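Arginase (Trypanosoma brucei brucei, PDB 4RHJ) is an arginase-like protein of unresolved function, built on the arginase-deacetylase fold and evolved without the binuclear manganese cluster of true arginases. Local coordinates at residues Val239-Asp244 and Asn274-Pro279. Numbering follows the deposited sequence.
Sequences VFISID and NGIRGP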
ATOM      1  N   VAL A 239     -15.285  19.884  17.404  1.00 14.91           N
ATOM      2  CA  VAL A 239     -15.183  18.701  16.570  1.00 12.16           C
ATOM      3  C   VAL A 239     -15.019  17.398  17.355  1.00 18.66           C
ATOM      4  O   VAL A 239     -14.118  17.258  18.159  1.00 23.33           O
ATOM      5  CB  VAL A 239     -13.997  18.804  15.559  1.00 27.93           C
ATOM      6  CG1 VAL A 239     -13.973  17.590  14.655  1.00 10.11           C
ATOM      7  CG2 VAL A 239     -14.100  20.063  14.710  1.00 32.50           C
ATOM      8  N   PHE A 240     -15.917  16.454  17.112  1.00 15.10           N
ATOM      9  CA  PHE A 240     -15.705  15.063  17.489  1.00 15.36           C
ATOM     10  C   PHE A 240     -14.996  14.413  16.323  1.00 14.85           C
ATOM     11  O   PHE A 240     -15.340  14.650  15.168  1.00 19.32           O
ATOM     12  CB  PHE A 240     -17.032  14.353  17.787  1.00 21.11           C
ATOM     13  CG  PHE A 240     -16.882  12.925  18.257  1.00 34.05           C
ATOM     14  CD1 PHE A 240     -17.067  12.592  19.596  1.00 30.89           C
ATOM     15  CD2 PHE A 240     -16.579  11.905  17.358  1.00 19.38           C
ATOM     16  CE1 PHE A 240     -16.930  11.270  20.033  1.00 29.59           C
ATOM     17  CE2 PHE A 240     -16.438  10.591  17.793  1.00 23.54           C
ATOM     18  CZ  PHE A 240     -16.618  10.275  19.127  1.00 16.81           C
ATOM     19  N   ILE A 241     -13.999  13.591  16.595  1.00 20.03           N
ATOM     20  CA  ILE A 241     -13.340  12.930  15.490  1.00 22.27           C
ATOM     21  C   ILE A 241     -13.557  11.438  15.627  1.00 17.39           C
ATOM     22  O   ILE A 241     -13.224  10.856  16.654  1.00 19.54           O
ATOM     23  CB  ILE A 241     -11.847  13.300  15.426  1.00 18.23           C
ATOM     24  CG1 ILE A 241     -11.720  14.763  14.977  1.00 13.94           C
ATOM     25  CG2 ILE A 241     -11.115  12.389  14.462  1.00 25.64           C
ATOM     26  CD1 ILE A 241     -10.309  15.272  14.792  1.00 19.10           C
ATOM     27  N   SER A 242     -14.172  10.844  14.600  1.00 18.28           N
ATOM     28  CA  SER A 242     -14.488   9.414  14.585  1.00 14.95           C
ATOM     29  C   SER A 242     -13.807   8.775  13.387  1.00 17.58           C
ATOM     30  O   SER A 242     -14.014   9.196  12.241  1.00 16.84           O
ATOM     31  CB  SER A 242     -15.993   9.163  14.532  1.00 13.03           C
ATOM     32  OG  SER A 242     -16.293   7.797  14.804  1.00 13.92           O
ATOM     33  N   ILE A 243     -13.000   7.760  13.683  1.00 15.89           N
ATOM     34  CA  ILE A 243     -12.065   7.171  12.737  1.00 15.76           C
ATOM     35  C   ILE A 243     -12.224   5.657  12.680  1.00 12.29           C
ATOM     36  O   ILE A 243     -11.846   4.940  13.592  1.00 11.31           O
ATOM     37  CB  ILE A 243     -10.604   7.529  13.106  1.00 22.16           C
ATOM     38  CG1 ILE A 243     -10.317   8.999  12.773  1.00 21.81           C
ATOM     39  CG2 ILE A 243      -9.612   6.595  12.408  1.00 15.76           C
ATOM     40  CD1 ILE A 243      -9.017   9.507  13.340  1.00 20.95           C
ATOM     41  N   ASP A 244     -12.853   5.191  11.621  1.00 11.30           N
ATOM     42  CA  ASP A 244     -12.933   3.777  11.346  1.00 16.17           C
ATOM     43  C   ASP A 244     -11.735   3.407  10.502  1.00 14.62           C
ATOM     44  O   ASP A 244     -11.483   4.013   9.458  1.00 11.35           O
ATOM     45  CB  ASP A 244     -14.221   3.435  10.621  1.00 22.52           C
ATOM     46  CG  ASP A 244     -14.508   1.942  10.598  1.00 16.45           C
ATOM     47  OD1 ASP A 244     -13.573   1.132  10.716  1.00 17.63           O
ATOM     48  OD2 ASP A 244     -15.691   1.581  10.454  1.00 28.48           O
ATOM     49  N   ASN A 274      -4.982  16.274   9.223  1.00 20.57           N
ATOM     50  CA  ASN A 274      -4.204  17.454   9.580  1.00 24.75           C
ATOM     51  C   ASN A 274      -5.043  18.707   9.351  1.00 21.16           C
ATOM     52  O   ASN A 274      -4.991  19.664  10.126  1.00 20.02           O
ATOM     53  CB  ASN A 274      -2.899  17.482   8.757  1.00 16.04           C
ATOM     54  CG  ASN A 274      -1.978  18.637   9.124  1.00 31.93           C
ATOM     55  OD1 ASN A 274      -1.260  18.588  10.133  1.00 23.14           O
ATOM     56  ND2 ASN A 274      -1.970  19.676   8.284  1.00 20.77           N
ATOM     57  N   GLY A 275      -5.862  18.653   8.304  1.00 23.41           N
ATOM     58  CA  GLY A 275      -6.655  19.781   7.857  1.00 25.90           C
ATOM     59  C   GLY A 275      -8.008  19.988   8.503  1.00 15.37           C
ATOM     60  O   GLY A 275      -8.796  20.784   8.002  1.00 27.17           O
ATOM     61  N   ILE A 276      -8.273  19.311   9.618  1.00 16.24           N
ATOM     62  CA  ILE A 276      -9.554  19.457  10.311  1.00 20.10           C
ATOM     63  C   ILE A 276      -9.486  20.708  11.140  1.00 14.63           C
ATOM     64  O   ILE A 276      -8.498  20.940  11.814  1.00 21.93           O
ATOM     65  CB  ILE A 276      -9.893  18.218  11.196  1.00 16.45           C
ATOM     66  CG1 ILE A 276     -10.288  17.033  10.314  1.00 18.57           C
ATOM     67  CG2 ILE A 276     -11.025  18.498  12.147  1.00 16.83           C
ATOM     68  CD1 ILE A 276     -10.553  15.758  11.068  1.00 22.64           C
ATOM     69  N   ARG A 277     -10.521  21.532  11.074  1.00 14.19           N
ATOM     70  CA  ARG A 277     -10.507  22.812  11.772  1.00 17.06           C
ATOM     71  C   ARG A 277     -11.517  22.814  12.896  1.00 20.82           C
ATOM     72  O   ARG A 277     -12.484  22.065  12.870  1.00 23.62           O
ATOM     73  CB  ARG A 277     -10.817  23.971  10.820  1.00 18.04           C
ATOM     74  CG  ARG A 277      -9.870  24.154   9.665  1.00 16.94           C
ATOM     75  CD  ARG A 277      -8.537  24.716  10.073  1.00 22.41           C
ATOM     76  NE  ARG A 277      -7.560  24.381   9.052  1.00 24.53           N
ATOM     77  CZ  ARG A 277      -6.932  23.217   9.005  1.00 16.44           C
ATOM     78  NH1 ARG A 277      -7.164  22.313   9.937  1.00 38.94           N
ATOM     79  NH2 ARG A 277      -6.067  22.961   8.045  1.00 24.17           N
ATOM     80  N   GLY A 278     -11.299  23.664  13.888  1.00 17.41           N
ATOM     81  CA  GLY A 278     -12.234  23.753  14.991  1.00 28.31           C
ATOM     82  C   GLY A 278     -11.784  24.630  16.138  1.00 28.42           C
ATOM     83  O   GLY A 278     -10.645  25.093  16.165  1.00 31.69           O
ATOM     84  N   PRO A 279     -12.696  24.875  17.088  1.00 29.21           N
ATOM     85  CA  PRO A 279     -12.420  25.671  18.279  1.00 24.24           C
ATOM     86  C   PRO A 279     -11.853  24.778  19.356  1.00 23.78           C
ATOM     87  O   PRO A 279     -11.273  25.257  20.338  1.00 26.19           O
ATOM     88  CB  PRO A 279     -13.793  26.186  18.669  1.00 20.38           C
ATOM     89  CG  PRO A 279     -14.697  25.058  18.295  1.00 25.38           C
ATOM     90  CD  PRO A 279     -14.112  24.470  17.026  1.00 26.15           C
TER
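I276, two residues beyond the end of helix 266-274, turns its side chain onto one face of strand 239-244 and meets V239 and I241, the two residues of that strand that point toward the loop. Its two branches divide the work. The extended CG1 arm (chi2 176°) carries CD1 out to the end of I241, where the two side chains meet tip to tip, CD1 of I276 lying 3.8 Å from CD1 of I241. The shorter branch serves the start of the strand: CG2 of I276 sits 4.0 Å from CG1 of V239, the two side chains crossing at a slant. The other methyl of V239 turns to the backbone of the loop, CG2 lying 3.2 Å from the carbonyl O of R277 and 4.1 Å from CA of G278. With chi1 at -177°, CG1 of V239 lies anti to the backbone N and CG2 beside it, which brings CG2 against the R277 carbonyl. No hydrogen bond joins the two segments; the contact is largely apolar, with one methyl against a carbonyl oxygen, and is widened by V166 of the adjoining strand 163-168, which touches both V239 and I276.

The side chain of R277 sets off away from the strand, and its NH2 forms a salt bridge with D232. Further along strand 239-244, D244 is a manganese ligand in another structure of this protein, although no metal is bound here. This is a beta-alpha-beta crossover: the loop leading from helix 266-274 into strand 281-287 packs back on strand 239-244, the neighbouring parallel strand, in the sheet of the arginase-deacetylase fold.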